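Local coordinates for protein Kinase A (Toxoplasma gondii, PDB 5J3U) that binds cyclic AMP at two cyclic nucleotide-binding domains and, as in related regulatory chains, probably inhibits the catalytic subunit of the kinase, at residues 23-28 against 120-125; 31-36 against 112-117; 179-184 against 221-226; 189-194 against 198-203. All coordinates share one frame; numbering follows the deposited sequence.

Interaction 1: 23-28 against 120-125; sequences NSLDEK and NAIVKD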
# COMPACT_ATOMS: atom_id res chain seq x y z
N ASN A 23 -6.00 -4.74 -1.46
CA ASN A 23 -5.87 -4.69 -0.01
C ASN A 23 -7.18 -4.62 0.73
O ASN A 23 -7.23 -5.03 1.85
CB ASN A 23 -4.97 -3.46 0.33
CG ASN A 23 -4.76 -3.26 1.80
OD1 ASN A 23 -5.39 -2.42 2.42
ND2 ASN A 23 -3.88 -4.04 2.37
N SER A 24 -8.23 -4.10 0.11
CA SER A 24 -9.54 -3.97 0.74
C SER A 24 -10.40 -5.24 0.62
O SER A 24 -11.48 -5.28 1.26
CB SER A 24 -10.33 -2.81 0.16
OG SER A 24 -10.88 -3.10 -1.09
N LEU A 25 -9.95 -6.27 -0.09
CA LEU A 25 -10.78 -7.45 -0.25
C LEU A 25 -10.92 -8.23 1.04
O LEU A 25 -9.92 -8.45 1.76
CB LEU A 25 -10.28 -8.35 -1.38
CG LEU A 25 -10.37 -7.70 -2.76
CD1 LEU A 25 -9.75 -8.65 -3.79
CD2 LEU A 25 -11.78 -7.30 -3.22
N ASP A 26 -12.14 -8.69 1.32
CA ASP A 26 -12.31 -9.73 2.38
C ASP A 26 -11.63 -11.06 2.00
O ASP A 26 -11.21 -11.25 0.84
CB ASP A 26 -13.73 -9.89 2.86
CG ASP A 26 -14.64 -10.53 1.87
OD1 ASP A 26 -14.22 -11.43 1.12
OD2 ASP A 26 -15.83 -10.11 1.87
N GLU A 27 -11.41 -11.92 2.99
CA GLU A 27 -10.52 -13.05 2.83
C GLU A 27 -11.06 -14.06 1.82
O GLU A 27 -10.27 -14.63 1.03
CB GLU A 27 -10.15 -13.69 4.16
CG GLU A 27 -11.28 -14.44 4.79
CD GLU A 27 -10.92 -15.07 6.11
OE1 GLU A 27 -9.81 -14.84 6.62
OE2 GLU A 27 -11.78 -15.81 6.61
N LYS A 28 -12.38 -14.18 1.75
CA LYS A 28 -12.94 -15.05 0.74
C LYS A 28 -12.80 -14.53 -0.68
O LYS A 28 -12.50 -15.32 -1.57
CB LYS A 28 -14.36 -15.45 1.07
CG LYS A 28 -14.45 -16.36 2.30
CD LYS A 28 -15.71 -17.20 2.23
CE LYS A 28 -15.97 -18.04 3.48
NZ LYS A 28 -17.05 -19.08 3.19
N ASN A 120 -12.84 -7.61 -13.09
CA ASN A 120 -14.10 -6.88 -13.15
C ASN A 120 -15.12 -7.34 -12.19
O ASN A 120 -15.75 -6.53 -11.54
CB ASN A 120 -14.72 -6.87 -14.58
CG ASN A 120 -13.98 -5.95 -15.51
OD1 ASN A 120 -13.13 -5.15 -15.09
ND2 ASN A 120 -14.26 -6.07 -16.80
N ALA A 121 -15.27 -8.65 -12.05
CA ALA A 121 -16.28 -9.21 -11.14
C ALA A 121 -15.99 -9.01 -9.64
O ALA A 121 -16.89 -8.71 -8.88
CB ALA A 121 -16.43 -10.70 -11.42
N ILE A 122 -14.74 -9.19 -9.21
CA ILE A 122 -14.39 -9.30 -7.79
C ILE A 122 -13.68 -8.06 -7.24
O ILE A 122 -13.93 -7.69 -6.08
CB ILE A 122 -13.47 -10.49 -7.52
CG1 ILE A 122 -14.07 -11.80 -8.09
CG2 ILE A 122 -13.10 -10.62 -6.03
CD1 ILE A 122 -15.33 -12.26 -7.36
N VAL A 123 -12.82 -7.44 -8.05
CA VAL A 123 -11.88 -6.41 -7.59
C VAL A 123 -12.21 -4.96 -7.92
O VAL A 123 -12.01 -4.09 -7.10
CB VAL A 123 -10.47 -6.65 -8.12
CG1 VAL A 123 -9.45 -5.82 -7.31
CG2 VAL A 123 -10.07 -8.10 -8.02
N LYS A 124 -12.67 -4.71 -9.14
CA LYS A 124 -12.63 -3.36 -9.76
C LYS A 124 -13.47 -2.34 -8.96
O LYS A 124 -12.97 -1.29 -8.58
CB LYS A 124 -13.08 -3.42 -11.20
CG LYS A 124 -13.01 -2.07 -11.90
CD LYS A 124 -13.38 -2.14 -13.37
CE LYS A 124 -13.44 -0.73 -13.92
NZ LYS A 124 -13.18 -0.74 -15.39
N ASP A 125 -14.73 -2.68 -8.70
CA ASP A 125 -15.62 -1.83 -7.91
C ASP A 125 -15.11 -1.61 -6.49
O ASP A 125 -15.12 -0.46 -6.03
CB ASP A 125 -17.06 -2.38 -7.93
CG ASP A 125 -17.72 -2.27 -9.34
OD1 ASP A 125 -17.17 -1.58 -10.23
OD2 ASP A 125 -18.80 -2.89 -9.57
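L25 and V123 bring the two backbones closest, with L25 CA 7.5 Å from V123 CA. On one side runs the loop 23-26, which passes into the helix beginning at E27, where D26 is the N-cap and its OD1 accepts the backbone N-H of D29. On the other is the long helix 116-138, which widens into a pi-type turn at 120-123, so that I122 and V123 lie in a slightly distended part of the helix.

One side chain reaches across. The CB of L25 points toward the helix; chi1 (-65°) sets CG beside the backbone N, and chi2 (176°), with CD1 anti to CA, spreads the methyls over neighbouring targets. CD2 rests against the backbone carbonyl of I122, 3.6 Å from I122 O. CD1 meets V123 CG2 at 4.3 Å and, more loosely, I122 CG2 at 4.5 Å. The leucine fork therefore spans the two residues at the end of the widened turn.

V33, of helix 27-36, lies against both I122 and V123, while L25 also touches A126; the contact thus joins the helical parts that flank the beta barrel of this cyclic nucleotide-binding domain. No hydrogen bond crosses between the segments, and L25 O is bonded by R17 NH1, away from the helix. What remains is van der Waals packing of one leucine on two aliphatic residues and a backbone carbonyl, largely without directional demand.

Interaction 2: 31-36 against 112-117; sequences NTVILA and WELGRD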
# COMPACT_ATOMS: atom_id res chain seq x y z
N ASN A 31 -9.37 -15.05 -1.65
CA ASN A 31 -9.25 -16.47 -2.03
C ASN A 31 -9.76 -16.78 -3.46
O ASN A 31 -9.12 -17.54 -4.19
CB ASN A 31 -9.87 -17.38 -0.98
CG ASN A 31 -9.65 -18.83 -1.29
OD1 ASN A 31 -10.57 -19.53 -1.78
ND2 ASN A 31 -8.45 -19.30 -1.05
N THR A 32 -10.87 -16.21 -3.85
CA THR A 32 -11.39 -16.31 -5.21
C THR A 32 -10.48 -15.74 -6.29
O THR A 32 -10.22 -16.36 -7.30
CB THR A 32 -12.73 -15.62 -5.22
OG1 THR A 32 -13.57 -16.34 -4.35
CG2 THR A 32 -13.39 -15.53 -6.60
N VAL A 33 -9.92 -14.56 -6.01
CA VAL A 33 -8.85 -14.02 -6.88
C VAL A 33 -7.66 -14.98 -6.96
O VAL A 33 -7.19 -15.28 -8.05
CB VAL A 33 -8.35 -12.61 -6.39
CG1 VAL A 33 -7.16 -12.18 -7.21
CG2 VAL A 33 -9.47 -11.58 -6.45
N ILE A 34 -7.21 -15.52 -5.84
CA ILE A 34 -6.12 -16.48 -5.83
C ILE A 34 -6.48 -17.68 -6.71
O ILE A 34 -5.67 -18.11 -7.54
CB ILE A 34 -5.71 -16.89 -4.39
CG1 ILE A 34 -5.03 -15.68 -3.70
CG2 ILE A 34 -4.77 -18.09 -4.36
CD1 ILE A 34 -4.83 -15.88 -2.21
N LEU A 35 -7.71 -18.15 -6.59
CA LEU A 35 -8.14 -19.34 -7.41
C LEU A 35 -8.00 -19.02 -8.91
O LEU A 35 -7.55 -19.87 -9.69
CB LEU A 35 -9.58 -19.70 -7.11
CG LEU A 35 -10.13 -20.95 -7.83
CD1 LEU A 35 -9.31 -22.18 -7.48
CD2 LEU A 35 -11.58 -21.17 -7.49
N ALA A 36 -8.42 -17.82 -9.28
CA ALA A 36 -8.40 -17.36 -10.67
C ALA A 36 -7.02 -17.10 -11.23
O ALA A 36 -6.83 -17.17 -12.44
CB ALA A 36 -9.30 -16.15 -10.84
N TRP A 112 2.14 -13.87 -11.48
CA TRP A 112 0.82 -14.43 -11.39
C TRP A 112 -0.07 -13.53 -12.18
O TRP A 112 -0.03 -12.32 -12.03
CB TRP A 112 0.35 -14.49 -9.96
CG TRP A 112 1.19 -15.38 -9.14
CD1 TRP A 112 2.27 -15.06 -8.40
CD2 TRP A 112 1.03 -16.79 -9.05
NE1 TRP A 112 2.81 -16.19 -7.83
CE2 TRP A 112 2.04 -17.26 -8.19
CE3 TRP A 112 0.11 -17.70 -9.58
CZ2 TRP A 112 2.15 -18.61 -7.83
CZ3 TRP A 112 0.22 -19.01 -9.22
CH2 TRP A 112 1.26 -19.45 -8.38
N GLU A 113 -0.86 -14.12 -13.02
CA GLU A 113 -1.70 -13.44 -13.99
C GLU A 113 -3.18 -13.51 -13.59
O GLU A 113 -3.66 -14.59 -13.26
CB GLU A 113 -1.48 -14.11 -15.35
CG GLU A 113 -2.38 -13.59 -16.46
CD GLU A 113 -2.14 -14.27 -17.81
OE1 GLU A 113 -1.00 -14.64 -18.10
OE2 GLU A 113 -3.12 -14.42 -18.57
N LEU A 114 -3.91 -12.38 -13.65
CA LEU A 114 -5.32 -12.30 -13.38
C LEU A 114 -6.06 -11.78 -14.59
O LEU A 114 -5.75 -10.67 -15.11
CB LEU A 114 -5.60 -11.33 -12.21
CG LEU A 114 -7.07 -11.18 -11.77
CD1 LEU A 114 -7.66 -12.48 -11.23
CD2 LEU A 114 -7.21 -10.13 -10.70
N GLY A 115 -7.09 -12.51 -15.01
CA GLY A 115 -7.90 -12.09 -16.15
C GLY A 115 -8.84 -10.94 -15.88
O GLY A 115 -9.25 -10.69 -14.75
N ARG A 116 -9.13 -10.20 -16.94
CA ARG A 116 -10.01 -9.05 -16.89
C ARG A 116 -11.40 -9.38 -16.32
O ARG A 116 -11.96 -8.57 -15.57
CB ARG A 116 -10.15 -8.44 -18.29
CG ARG A 116 -11.18 -7.34 -18.39
CD ARG A 116 -11.34 -6.84 -19.81
NE ARG A 116 -10.23 -5.99 -20.23
CZ ARG A 116 -10.11 -4.68 -19.99
NH1 ARG A 116 -11.01 -4.03 -19.25
NH2 ARG A 116 -9.06 -4.00 -20.49
N ASP A 117 -11.96 -10.53 -16.70
CA ASP A 117 -13.31 -10.85 -16.23
C ASP A 117 -13.35 -11.02 -14.70
O ASP A 117 -14.24 -10.49 -14.02
CB ASP A 117 -13.91 -12.07 -16.96
CG ASP A 117 -14.27 -11.77 -18.43
OD1 ASP A 117 -14.45 -10.58 -18.83
OD2 ASP A 117 -14.40 -12.75 -19.19
O HOH W 1 -7.73 -15.18 -14.29
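A bridging water joins A36 and G115: the backbone N-H of G115 donates to it, with G115 N 2.8 Å from the water oxygen, and the water in turn donates to A36 O at 2.9 Å. No direct hydrogen bond crosses the contact, so this molecule supplies the polar link between the last turn of helix 27-36 and the point where strand 109-115 gives way to helix 116-138. G115 is the N-cap of that second helix.

Next to this link the packing is apolar. Helix 31-36 crosses strand 112-115 at 105°, with the axes 8.5 Å apart at closest approach, and L114 fills the angle between them. Its CG stands anti to the backbone N (chi1 -178°), which carries the branched end nearer the helix than the direction of its CB alone would suggest. L114 CD1 touches A36 CB at 4.0 Å, while V33 CG1 sits over both leucine methyls, 4.0 Å from L114 CD2; the valine and leucine side chains cross at about a right angle.

F22 and M37 also touch L114, and A36 meets T118 of helix 116-138, so the helix is seated on the barrel strand and the following helix together. The chemistry is two-layered: methyl groups, those of V33 and L114 buried, fill the joint between helix and sheet, and a water satisfies the backbone polarity at its margin.

Interaction 3: 179-184 against 221-226; sequences VFYIVE and EPRAAN. With CMP (adenosine-3',5'-cyclic-monophosphate), chain B.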
# COMPACT_ATOMS: atom_id res chain seq x y z
N VAL A 179 6.23 2.93 9.12
CA VAL A 179 4.80 3.15 8.73
C VAL A 179 4.22 4.34 9.50
O VAL A 179 4.41 4.47 10.73
CB VAL A 179 3.93 1.92 9.00
CG1 VAL A 179 2.45 2.16 8.59
CG2 VAL A 179 4.50 0.72 8.29
N PHE A 180 3.49 5.20 8.78
CA PHE A 180 2.73 6.32 9.35
C PHE A 180 1.27 5.89 9.37
O PHE A 180 0.83 5.28 8.39
CB PHE A 180 2.94 7.56 8.47
CG PHE A 180 2.09 8.76 8.83
CD1 PHE A 180 2.23 9.41 10.02
CD2 PHE A 180 1.13 9.23 7.94
CE1 PHE A 180 1.50 10.53 10.33
CE2 PHE A 180 0.42 10.38 8.21
CZ PHE A 180 0.57 11.04 9.40
N TYR A 181 0.56 6.16 10.48
CA TYR A 181 -0.80 5.74 10.69
C TYR A 181 -1.79 6.90 10.93
O TYR A 181 -1.45 7.94 11.51
CB TYR A 181 -0.86 4.83 11.93
CG TYR A 181 -0.08 3.56 11.83
CD1 TYR A 181 -0.60 2.43 11.25
CD2 TYR A 181 1.22 3.50 12.34
CE1 TYR A 181 0.13 1.24 11.18
CE2 TYR A 181 1.96 2.35 12.24
CZ TYR A 181 1.42 1.23 11.69
OH TYR A 181 2.13 0.05 11.61
N ILE A 182 -2.98 6.79 10.37
CA ILE A 182 -4.08 7.67 10.66
C ILE A 182 -5.29 6.78 11.05
O ILE A 182 -5.61 5.78 10.37
CB ILE A 182 -4.47 8.53 9.47
CG1 ILE A 182 -3.22 9.11 8.74
CG2 ILE A 182 -5.40 9.61 9.97
CD1 ILE A 182 -3.54 9.79 7.41
N VAL A 183 -5.94 7.10 12.15
CA VAL A 183 -7.01 6.29 12.62
C VAL A 183 -8.22 6.64 11.73
O VAL A 183 -8.67 7.78 11.71
CB VAL A 183 -7.39 6.62 14.09
CG1 VAL A 183 -8.58 5.81 14.51
CG2 VAL A 183 -6.22 6.35 15.07
N GLU A 184 -8.76 5.64 11.08
CA GLU A 184 -10.00 5.82 10.27
C GLU A 184 -11.26 5.77 11.15
O GLU A 184 -12.18 6.57 10.97
CB GLU A 184 -10.11 4.72 9.22
CG GLU A 184 -8.98 4.68 8.22
CD GLU A 184 -9.13 3.56 7.16
OE1 GLU A 184 -10.25 3.51 6.55
OE2 GLU A 184 -8.13 2.79 6.94
N GLU A 221 14.50 7.37 13.97
CA GLU A 221 14.75 6.82 15.30
C GLU A 221 13.77 5.66 15.54
O GLU A 221 12.72 5.54 14.87
CB GLU A 221 14.49 7.86 16.36
CG GLU A 221 15.47 9.00 16.40
CD GLU A 221 15.25 9.90 17.59
OE1 GLU A 221 14.26 9.74 18.32
OE2 GLU A 221 16.09 10.78 17.83
N PRO A 222 14.04 4.86 16.58
CA PRO A 222 13.08 3.82 16.91
C PRO A 222 11.81 4.48 17.41
O PRO A 222 11.86 5.62 17.86
CB PRO A 222 13.71 3.08 18.12
CG PRO A 222 15.17 3.34 17.96
CD PRO A 222 15.31 4.72 17.33
N ARG A 223 10.75 3.72 17.38
CA ARG A 223 9.46 4.19 17.91
C ARG A 223 9.62 4.73 19.33
O ARG A 223 10.25 4.06 20.19
CB ARG A 223 8.48 3.02 17.96
CG ARG A 223 8.05 2.39 16.63
CD ARG A 223 7.41 3.44 15.68
NE ARG A 223 6.78 2.76 14.55
CZ ARG A 223 6.22 3.40 13.53
NH1 ARG A 223 6.22 4.71 13.48
NH2 ARG A 223 5.67 2.68 12.54
N ALA A 224 9.07 5.90 19.58
CA ALA A 224 9.19 6.61 20.86
C ALA A 224 8.11 6.24 21.93
O ALA A 224 8.20 6.66 23.10
CB ALA A 224 9.25 8.11 20.64
N ALA A 225 7.13 5.44 21.53
CA ALA A 225 6.01 5.04 22.40
C ALA A 225 5.35 3.80 21.82
O ALA A 225 5.59 3.45 20.65
CB ALA A 225 5.02 6.19 22.52
N ASN A 226 4.57 3.11 22.66
CA ASN A 226 3.64 2.10 22.24
C ASN A 226 2.38 2.80 21.77
O ASN A 226 2.02 3.82 22.36
CB ASN A 226 3.26 1.17 23.37
CG ASN A 226 4.47 0.56 24.01
OD1 ASN A 226 5.20 -0.19 23.34
ND2 ASN A 226 4.74 0.91 25.29
P CMP B . 6.66 7.14 16.69
O1P CMP B . 6.94 6.85 15.27
O2P CMP B . 7.85 7.42 17.62
O5' CMP B . 5.83 5.90 17.28
C5' CMP B . 5.22 6.07 18.57
C4' CMP B . 4.24 7.23 18.37
O4' CMP B . 3.51 7.63 19.54
C3' CMP B . 4.99 8.50 18.04
O3' CMP B . 5.60 8.36 16.75
C2' CMP B . 3.93 9.57 18.18
O2' CMP B . 3.06 9.61 17.01
C1' CMP B . 3.09 8.95 19.29
N9 CMP B . 3.19 9.67 20.52
C8 CMP B . 2.11 10.00 21.27
N7 CMP B . 2.51 10.64 22.43
C5 CMP B . 3.86 10.68 22.43
C6 CMP B . 4.93 11.22 23.32
N6 CMP B . 4.64 11.84 24.51
N1 CMP B . 6.19 11.05 22.89
C2 CMP B . 6.57 10.41 21.75
N3 CMP B . 5.63 9.92 20.89
C4 CMP B . 4.31 10.05 21.16
O HOH W 2 4.80 -0.05 12.21
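R223 belongs to the phosphate-binding cassette of a cyclic nucleotide-binding domain, and its guanidinium lies between the nucleotide phosphate and the barrel strand 179-183. From a backbone whose CB already points toward the strand, the side chain bends at chi2 (-57°) and then runs out extended, carrying its flat end past the phosphate to V179.

The guanidinium meets its acceptors along its edge. R223 NH2 donates to V179 O at 2.8 Å with an N-H...O angle of 161°; the acceptor lies almost in the guanidinium plane, and the donor approaches on a lone pair, in the carbonyl plane. NH1 directs its main bonds to O1P of cyclic AMP, at 2.9 Å, and to G213 O; its bond to V179 O is a weak secondary one.

Y181 is turned differently. Its ring plane is 43° from that of the guanidinium, and R223 NH2 approaches at the ring edge, 3.7 Å from Y181 CE2. V179 CG1 lies over one face of the same ring, near its rim.

The bonds to V179 O and G213 O would limit rotation of the guanidinium and probably steady it against the phosphate. The cassette backbone adds A224 N, bonded to O2P at 2.8 Å, and E214 and A216 hold the nucleotide too. A water bridges Y181 OH (2.7 Å) and R223 NH2 (2.9 Å), lying in the plane of both flat groups.

Interaction 4: 189-194 against 198-203; sequences VATKSF and QPPIEV. With CMP (adenosine-3',5'-cyclic-monophosphate), chain B.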
# COMPACT_ATOMS: atom_id res chain seq x y z
N VAL A 189 -4.53 4.08 22.31
CA VAL A 189 -3.81 4.81 23.32
C VAL A 189 -2.29 4.69 23.09
O VAL A 189 -1.81 3.64 22.68
CB VAL A 189 -4.15 4.34 24.76
CG1 VAL A 189 -5.66 4.62 24.99
CG2 VAL A 189 -3.86 2.86 24.93
N ALA A 190 -1.59 5.78 23.31
CA ALA A 190 -0.13 5.79 23.33
C ALA A 190 0.31 5.67 24.78
O ALA A 190 -0.16 6.45 25.64
CB ALA A 190 0.38 7.08 22.76
N THR A 191 1.25 4.77 25.01
CA THR A 191 1.89 4.65 26.34
C THR A 191 3.37 4.73 26.11
O THR A 191 3.89 4.22 25.08
CB THR A 191 1.49 3.35 27.05
OG1 THR A 191 2.09 2.19 26.45
CG2 THR A 191 0.01 3.13 27.02
N LYS A 192 4.09 5.31 27.07
CA LYS A 192 5.48 5.58 26.93
C LYS A 192 6.21 5.33 28.23
O LYS A 192 5.80 5.90 29.25
CB LYS A 192 5.66 7.03 26.52
CG LYS A 192 7.10 7.49 26.31
CD LYS A 192 7.15 8.87 25.64
CE LYS A 192 8.57 9.26 25.28
NZ LYS A 192 8.71 10.73 25.27
N SER A 193 7.29 4.56 28.14
CA SER A 193 8.30 4.43 29.23
C SER A 193 9.25 5.60 29.11
O SER A 193 9.89 5.80 28.05
CB SER A 193 9.06 3.11 29.16
OG SER A 193 10.29 3.19 29.88
N PHE A 194 9.33 6.40 30.17
CA PHE A 194 10.24 7.54 30.21
C PHE A 194 11.71 7.23 30.58
O PHE A 194 12.53 8.11 30.63
CB PHE A 194 9.66 8.66 31.10
CG PHE A 194 8.51 9.36 30.42
CD1 PHE A 194 7.25 8.80 30.46
CD2 PHE A 194 8.72 10.47 29.66
CE1 PHE A 194 6.18 9.40 29.79
CE2 PHE A 194 7.67 11.07 28.97
CZ PHE A 194 6.40 10.53 29.05
N GLN A 198 11.46 1.91 33.84
CA GLN A 198 10.22 2.60 34.17
C GLN A 198 9.10 2.02 33.30
O GLN A 198 9.27 1.91 32.09
CB GLN A 198 10.37 4.07 33.92
CG GLN A 198 11.43 4.74 34.74
CD GLN A 198 11.64 6.17 34.37
OE1 GLN A 198 12.76 6.58 34.09
NE2 GLN A 198 10.60 6.94 34.39
N PRO A 199 8.01 1.60 33.91
CA PRO A 199 6.91 1.05 33.13
C PRO A 199 6.30 2.15 32.29
O PRO A 199 6.33 3.31 32.64
CB PRO A 199 5.91 0.60 34.21
CG PRO A 199 6.21 1.51 35.37
CD PRO A 199 7.71 1.52 35.37
N PRO A 200 5.71 1.77 31.18
CA PRO A 200 5.09 2.83 30.35
C PRO A 200 3.85 3.42 31.02
O PRO A 200 3.16 2.71 31.73
CB PRO A 200 4.72 2.12 29.07
CG PRO A 200 4.80 0.70 29.35
CD PRO A 200 5.64 0.45 30.56
N ILE A 201 3.60 4.69 30.77
CA ILE A 201 2.40 5.35 31.26
C ILE A 201 1.61 5.89 30.08
O ILE A 201 2.21 6.22 29.04
CB ILE A 201 2.73 6.46 32.25
CG1 ILE A 201 3.56 7.54 31.62
CG2 ILE A 201 3.47 5.85 33.45
CD1 ILE A 201 3.57 8.83 32.42
N GLU A 202 0.31 5.97 30.23
CA GLU A 202 -0.52 6.49 29.15
C GLU A 202 -0.20 7.94 28.95
O GLU A 202 -0.15 8.68 29.91
CB GLU A 202 -2.00 6.29 29.41
CG GLU A 202 -2.83 6.90 28.29
CD GLU A 202 -4.32 6.82 28.56
OE1 GLU A 202 -4.78 5.74 29.01
OE2 GLU A 202 -4.98 7.85 28.33
N VAL A 203 0.01 8.35 27.70
CA VAL A 203 0.38 9.70 27.33
C VAL A 203 -0.53 10.35 26.27
O VAL A 203 -0.43 11.56 26.03
CB VAL A 203 1.85 9.81 26.87
CG1 VAL A 203 2.77 9.46 28.03
CG2 VAL A 203 2.18 8.91 25.70
P CMP B . 6.66 7.14 16.69
O1P CMP B . 6.94 6.85 15.27
O2P CMP B . 7.85 7.42 17.62
O5' CMP B . 5.83 5.90 17.28
C5' CMP B . 5.22 6.07 18.57
C4' CMP B . 4.24 7.23 18.37
O4' CMP B . 3.51 7.63 19.54
C3' CMP B . 4.99 8.50 18.04
O3' CMP B . 5.60 8.36 16.75
C2' CMP B . 3.93 9.57 18.18
O2' CMP B . 3.06 9.61 17.01
C1' CMP B . 3.09 8.95 19.29
N9 CMP B . 3.19 9.67 20.52
C8 CMP B . 2.11 10.00 21.27
N7 CMP B . 2.51 10.64 22.43
C5 CMP B . 3.86 10.68 22.43
C6 CMP B . 4.93 11.22 23.32
N6 CMP B . 4.64 11.84 24.51
N1 CMP B . 6.19 11.05 22.89
C2 CMP B . 6.57 10.41 21.75
N3 CMP B . 5.63 9.92 20.89
C4 CMP B . 4.31 10.05 21.16
O HOH W 3 7.62 5.80 32.43
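F194 presents its ring edge to two strand residues opposite, I201 and V203. I201 CG1 and CD1 and V203 CG1 together form the apolar surface that this edge fits against, F194 CE1 lying 3.7 Å from I201 CG1 and 3.8 Å from V203 CG1. I201 CG1 stands between its backbone N and carbonyl carbon (chi1 62°), and the two side chains cross at about a right angle, while K192 CG lies over one face of the ring near the rim.

These bumps sit on a beta hairpin, in which K192 and I201 form a hydrogen-bonded antiparallel pair and T191 and E202 a non-hydrogen-bonded one. T191 OG1, bonded to N226 ND2, rests against P200 CB. Nearer the turn, S193 OG donates to Q198 O at 2.8 Å.

Further along, A190, V203 and K192 form a surface under one face of the adenine. A190 CB and V203 CG2 touch each other and lie 3.7 Å from C8 and N7 respectively. The extended K192 chain passes over the same face at its N1 edge, with CD 3.6 Å from N1 and NZ making a weak bond to it. The hairpin thus meets the adenine mainly by shape and apolar contact, adding little polar recognition.

Interactions 1 and 2 share helices 27-36 and 116-138 and touch along helix 27-36; together they make one apolar joint of helices and barrel, buried in 1 and partly buried, with a water at its margin, in 2. Interactions 3 and 4 lie in the other cyclic nucleotide-binding domain, with centres 14 Å apart, and meet where N226 N probably bonds T191 O between neighbouring strands. Both touch the same cyclic AMP: the buried 179-184/221-226 contact works by charge and hydrogen bonds at the phosphate, the surface hairpin by backbone pairing and apolar contact at the adenine. Interactions 1 and 3, one from each domain, lie on opposite sides of the chain's centre.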